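Local coordinates for N-acetyltransferase family protein (Bacillus anthracis, PDB 3LNB) that probably transfers acetyl groups from acetyl-coenzyme A to arylamines and inactivates the antibacterial sulfamethoxazole, at residues G249-G259 with L263-K273. The protein carries 1 engineered substitution. Residues are numbered along the deposited sequence; the frame is centred on the assembly and turned at random.
With COA (coenzyme A), chain B.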
loop_
_atom_site.group_PDB
_atom_site.type_symbol
_atom_site.label_atom_id
_atom_site.label_comp_id
_atom_site.label_asym_id
_atom_site.label_seq_id
_atom_site.Cartn_x
_atom_site.Cartn_y
_atom_site.Cartn_z
ATOM N N GLY A 249 14.874 -7.425 6.556
ATOM C CA GLY A 249 15.405 -6.187 7.094
ATOM C C GLY A 249 14.305 -5.149 7.166
ATOM O O GLY A 249 13.349 -5.193 6.391
ATOM N N ALA A 250 14.441 -4.207 8.091
ATOM C CA ALA A 250 13.430 -3.179 8.269
ATOM C C ALA A 250 13.338 -2.219 7.095
ATOM O O ALA A 250 14.350 -1.841 6.490
ATOM C CB ALA A 250 13.699 -2.403 9.553
ATOM N N ILE A 251 12.107 -1.839 6.770
ATOM C CA ILE A 251 11.855 -0.890 5.701
ATOM C C ILE A 251 10.686 -0.009 6.124
ATOM O O ILE A 251 9.717 -0.484 6.730
ATOM C CB ILE A 251 11.518 -1.595 4.356
ATOM C CG1 ILE A 251 11.217 -0.554 3.266
ATOM C CG2 ILE A 251 10.299 -2.488 4.519
ATOM C CD1 ILE A 251 12.293 0.504 3.070
ATOM N N THR A 252 10.808 1.281 5.846
ATOM C CA THR A 252 9.765 2.251 6.150
ATOM C C THR A 252 9.843 3.257 5.017
ATOM O O THR A 252 10.912 3.825 4.747
ATOM C CB THR A 252 9.995 2.959 7.513
ATOM O OG1 THR A 252 9.979 1.988 8.570
ATOM C CG2 THR A 252 8.888 3.977 7.782
ATOM N N CYS A 253 8.717 3.448 4.335
ATOM C CA CYS A 253 8.646 4.355 3.199
ATOM C C CYS A 253 7.399 5.222 3.257
ATOM O O CYS A 253 6.364 4.806 3.767
ATOM C CB CYS A 253 8.647 3.555 1.895
ATOM S SG CYS A 253 8.400 4.539 0.395
ATOM N N LYS A 254 7.506 6.428 2.713
ATOM C CA LYS A 254 6.385 7.349 2.706
ATOM C C LYS A 254 6.586 8.376 1.607
ATOM O O LYS A 254 7.719 8.688 1.227
ATOM C CB LYS A 254 6.275 8.051 4.069
ATOM C CG LYS A 254 5.050 8.943 4.225
ATOM C CD LYS A 254 4.946 9.515 5.642
ATOM C CE LYS A 254 6.006 10.559 5.904
ATOM N NZ LYS A 254 5.805 11.773 5.065
ATOM N N LEU A 255 5.482 8.893 1.091
ATOM C CA LEU A 255 5.527 9.908 0.051
ATOM C C LEU A 255 5.728 11.268 0.693
ATOM O O LEU A 255 5.394 11.472 1.856
ATOM C CB LEU A 255 4.217 9.925 -0.728
ATOM C CG LEU A 255 4.048 8.941 -1.880
ATOM C CD1 LEU A 255 4.562 7.566 -1.498
ATOM C CD2 LEU A 255 2.589 8.903 -2.259
ATOM N N THR A 256 6.281 12.190 -0.083
ATOM C CA THR A 256 6.516 13.558 0.361
ATOM C C THR A 256 6.039 14.452 -0.775
ATOM O O THR A 256 5.733 13.972 -1.866
ATOM C CB THR A 256 8.011 13.843 0.600
ATOM O OG1 THR A 256 8.737 13.655 -0.618
ATOM C CG2 THR A 256 8.564 12.928 1.666
ATOM N N ASN A 257 5.974 15.753 -0.531
ATOM C CA ASN A 257 5.534 16.653 -1.575
ATOM C C ASN A 257 6.506 16.707 -2.750
ATOM O O ASN A 257 6.110 17.047 -3.859
ATOM C CB ASN A 257 5.306 18.049 -0.996
ATOM C CG ASN A 257 4.128 18.083 -0.050
ATOM O OD1 ASN A 257 2.998 17.771 -0.436
ATOM N ND2 ASN A 257 4.382 18.451 1.201
ATOM N N TYR A 258 7.762 16.336 -2.521
ATOM C CA TYR A 258 8.762 16.370 -3.587
ATOM C C TYR A 258 9.311 15.004 -4.006
ATOM O O TYR A 258 10.296 14.926 -4.743
ATOM C CB TYR A 258 9.907 17.285 -3.166
ATOM C CG TYR A 258 9.447 18.697 -2.875
ATOM C CD1 TYR A 258 8.848 19.471 -3.866
ATOM C CD2 TYR A 258 9.583 19.250 -1.605
ATOM C CE1 TYR A 258 8.395 20.761 -3.601
ATOM C CE2 TYR A 258 9.126 20.543 -1.327
ATOM C CZ TYR A 258 8.536 21.286 -2.329
ATOM O OH TYR A 258 8.069 22.553 -2.060
ATOM N N GLY A 259 8.668 13.931 -3.546
ATOM C CA GLY A 259 9.112 12.587 -3.896
ATOM C C GLY A 259 8.663 11.584 -2.850
ATOM O O GLY A 259 7.471 11.481 -2.554
ATOM N N LEU A 263 13.655 4.321 4.670
ATOM C CA LEU A 263 14.593 4.107 5.756
ATOM C C LEU A 263 14.756 2.633 6.108
ATOM O O LEU A 263 13.776 1.935 6.342
ATOM C CB LEU A 263 14.117 4.863 6.996
ATOM C CG LEU A 263 14.941 4.675 8.272
ATOM C CD1 LEU A 263 16.258 5.441 8.140
ATOM C CD2 LEU A 263 14.146 5.171 9.477
ATOM N N THR A 264 16.001 2.171 6.126
ATOM C CA THR A 264 16.308 0.798 6.498
ATOM C C THR A 264 17.166 0.893 7.757
ATOM O O THR A 264 17.419 1.990 8.250
ATOM C CB THR A 264 17.102 0.064 5.398
ATOM O OG1 THR A 264 18.389 0.671 5.235
ATOM C CG2 THR A 264 16.352 0.119 4.086
ATOM N N ASN A 265 17.612 -0.242 8.283
ATOM C CA ASN A 265 18.458 -0.215 9.472
ATOM C C ASN A 265 19.818 0.380 9.121
ATOM O O ASN A 265 20.472 0.992 9.965
ATOM C CB ASN A 265 18.670 -1.628 10.024
ATOM C CG ASN A 265 17.408 -2.221 10.614
ATOM O OD1 ASN A 265 16.734 -1.582 11.424
ATOM N ND2 ASN A 265 17.085 -3.454 10.220
ATOM N N LYS A 266 20.215 0.220 7.861
ATOM C CA LYS A 266 21.515 0.686 7.377
ATOM C C LYS A 266 21.556 2.031 6.644
ATOM O O LYS A 266 22.527 2.779 6.767
ATOM C CB LYS A 266 22.112 -0.370 6.441
ATOM C CG LYS A 266 22.055 -1.797 6.964
ATOM C CD LYS A 266 22.872 -1.966 8.227
ATOM C CE LYS A 266 22.889 -3.426 8.663
ATOM N NZ LYS A 266 23.647 -3.607 9.940
ATOM N N ASN A 267 20.518 2.342 5.877
ATOM C CA ASN A 267 20.519 3.580 5.102
ATOM C C ASN A 267 19.220 4.356 5.051
ATOM O O ASN A 267 18.133 3.792 5.180
ATOM C CB ASN A 267 20.912 3.275 3.659
ATOM C CG ASN A 267 22.270 2.643 3.550
ATOM O OD1 ASN A 267 23.294 3.324 3.659
ATOM N ND2 ASN A 267 22.295 1.325 3.343
ATOM N N TYR A 268 19.361 5.661 4.832
ATOM C CA TYR A 268 18.229 6.567 4.686
ATOM C C TYR A 268 18.298 7.058 3.241
ATOM O O TYR A 268 19.275 7.698 2.843
ATOM C CB TYR A 268 18.347 7.750 5.646
ATOM C CG TYR A 268 17.164 8.695 5.591
ATOM C CD1 TYR A 268 15.855 8.208 5.668
ATOM C CD2 TYR A 268 17.350 10.076 5.513
ATOM C CE1 TYR A 268 14.762 9.076 5.675
ATOM C CE2 TYR A 268 16.262 10.952 5.523
ATOM C CZ TYR A 268 14.973 10.443 5.607
ATOM O OH TYR A 268 13.892 11.294 5.643
ATOM N N THR A 269 17.271 6.742 2.458
ATOM C CA THR A 269 17.234 7.127 1.053
ATOM C C THR A 269 16.158 8.168 0.781
ATOM O O THR A 269 14.968 7.950 1.047
ATOM C CB THR A 269 17.001 5.896 0.145
ATOM O OG1 THR A 269 18.028 4.928 0.391
ATOM C CG2 THR A 269 17.045 6.291 -1.331
ATOM N N GLU A 270 16.591 9.296 0.238
ATOM C CA GLU A 270 15.694 10.396 -0.059
ATOM C C GLU A 270 15.590 10.711 -1.549
ATOM O O GLU A 270 16.592 10.944 -2.223
ATOM C CB GLU A 270 16.160 11.652 0.690
ATOM C CG GLU A 270 16.153 11.508 2.203
ATOM C CD GLU A 270 16.818 12.673 2.900
ATOM O OE1 GLU A 270 18.074 12.698 2.957
ATOM O OE2 GLU A 270 16.087 13.566 3.380
ATOM N N THR A 271 14.363 10.698 -2.052
ATOM C CA THR A 271 14.093 11.028 -3.442
ATOM C C THR A 271 13.479 12.416 -3.330
ATOM O O THR A 271 12.354 12.574 -2.851
ATOM C CB THR A 271 13.098 10.042 -4.055
ATOM O OG1 THR A 271 13.613 8.712 -3.923
ATOM C CG2 THR A 271 12.878 10.362 -5.527
ATOM N N PHE A 272 14.223 13.417 -3.780
ATOM C CA PHE A 272 13.796 14.804 -3.632
ATOM C C PHE A 272 14.007 15.665 -4.875
ATOM O O PHE A 272 15.137 15.862 -5.321
ATOM C CB PHE A 272 14.562 15.370 -2.432
ATOM C CG PHE A 272 14.236 16.789 -2.092
ATOM C CD1 PHE A 272 14.950 17.836 -2.663
ATOM C CD2 PHE A 272 13.250 17.077 -1.152
ATOM C CE1 PHE A 272 14.692 19.157 -2.298
ATOM C CE2 PHE A 272 12.983 18.388 -0.779
ATOM C CZ PHE A 272 13.704 19.431 -1.352
ATOM N N LYS A 273 12.906 16.183 -5.415
ATOM C CA LYS A 273 12.931 17.026 -6.609
ATOM C C LYS A 273 13.851 16.483 -7.686
ATOM O O LYS A 273 14.742 17.190 -8.166
ATOM C CB LYS A 273 13.364 18.452 -6.256
ATOM C CG LYS A 273 12.350 19.225 -5.445
ATOM C CD LYS A 273 12.895 20.581 -5.014
ATOM C CE LYS A 273 11.872 21.328 -4.170
ATOM N NZ LYS A 273 12.462 22.513 -3.501
HETATM N N1A COA B . 11.544 -5.135 1.706
HETATM C C2A COA B . 12.520 -4.671 2.466
HETATM N N3A COA B . 13.401 -3.798 2.010
HETATM C C4A COA B . 13.325 -3.353 0.749
HETATM C C5A COA B . 12.317 -3.820 -0.082
HETATM C C6A COA B . 11.408 -4.737 0.433
HETATM N N6A COA B . 10.413 -5.199 -0.320
HETATM N N7A COA B . 12.457 -3.220 -1.259
HETATM C C8A COA B . 13.507 -2.405 -1.175
HETATM N N9A COA B . 14.037 -2.478 0.045
HETATM C C1B COA B . 15.148 -1.640 0.555
HETATM C C2B COA B . 16.435 -1.777 -0.255
HETATM O O2B COA B . 17.142 -2.954 0.146
HETATM C C3B COA B . 17.181 -0.522 0.196
HETATM O O3B COA B . 17.973 -0.793 1.356
HETATM P P3B COA B . 19.361 -0.002 1.551
HETATM O O7A COA B . 19.227 1.446 1.277
HETATM O O8A COA B . 19.850 -0.304 3.055
HETATM O O9A COA B . 20.405 -0.723 0.561
HETATM C C4B COA B . 16.056 0.459 0.537
HETATM O O4B COA B . 14.822 -0.256 0.353
HETATM C C5B COA B . 16.063 1.662 -0.405
HETATM O O5B COA B . 15.847 1.229 -1.749
HETATM P P1A COA B . 16.025 2.275 -2.957
HETATM O O1A COA B . 15.493 1.525 -4.277
HETATM O O2A COA B . 17.429 2.721 -3.090
HETATM O O3A COA B . 15.035 3.502 -2.633
HETATM P P2A COA B . 13.449 3.485 -2.909
HETATM O O4A COA B . 13.262 4.087 -4.389
HETATM O O5A COA B . 12.739 4.292 -1.890
HETATM O O6A COA B . 12.958 1.954 -2.974
HETATM C CBP COA B . 10.907 1.058 -1.950
HETATM C CCP COA B . 12.417 1.289 -1.827
HETATM C CDP COA B . 10.176 2.400 -1.883
HETATM C CEP COA B . 10.444 0.167 -0.796
HETATM C CAP COA B . 10.601 0.358 -3.276
HETATM O OAP COA B . 11.335 -0.866 -3.348
HETATM C C9P COA B . 9.110 0.040 -3.410
HETATM O O9P COA B . 8.286 0.929 -3.617
HETATM N N8P COA B . 8.809 -1.252 -3.295
HETATM C C7P COA B . 7.440 -1.774 -3.413
HETATM C C6P COA B . 7.184 -2.842 -2.346
HETATM C C5P COA B . 5.949 -3.679 -2.688
HETATM O O5P COA B . 5.991 -4.513 -3.590
HETATM N N4P COA B . 4.869 -3.456 -1.943
HETATM C C3P COA B . 3.614 -4.187 -2.169
HETATM C C2P COA B . 3.671 -5.585 -1.549
HETATM S S1P COA B . 3.667 -5.591 0.281
HETATM O O HOH W 1 12.666 1.139 8.793
HETATM O O HOH W 2 11.225 13.973 -0.887
#
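Residues 249-259 and 263-273 meet only at their two ends, since strand 259-263 separates strands 252-256 and 267-272 of an antiparallel sheet and lends its end residues, Gly259 and Leu263, to the meeting: Leu263 N donates to Thr252 O (2.8 Å) near one end, and Lys273 N to Tyr258 O (3.0 Å) at the other. At the second end the Lys273 chain runs alongside Tyr258 and sets its CE over the centre of one ring face, 3.5 Å from the centroid. Its NZ stands above the same ring in a cation-pi contact, while Phe272 lies beside the tyrosine with the ring planes at 67°, an oblique pair, CE2 reaching Tyr258 CD2 at 3.6 Å. A water couples Thr256 OG1 to Thr271 O. At the first end, Ala250 CB packs against the amide of Asn265 (3.6 Å to ND2). Thr264 holds OG1 between its backbone N and carbonyl carbon (chi1 65°), where it accepts from Asn267 N (2.8 Å) in an ST motif that holds the turn. Thr264 OG1 also lies 2.8 Å from phosphate oxygen O8A of coenzyme A, which Asn267 ND2 reaches by a nearly straight bond (3.0 Å, 175°). Ile251 CB and CG2 lie against the adenine. The chemistry thus divides: cation-pi and aromatic contacts at one surface end, cofactor-binding side chains of turn and strands at the other.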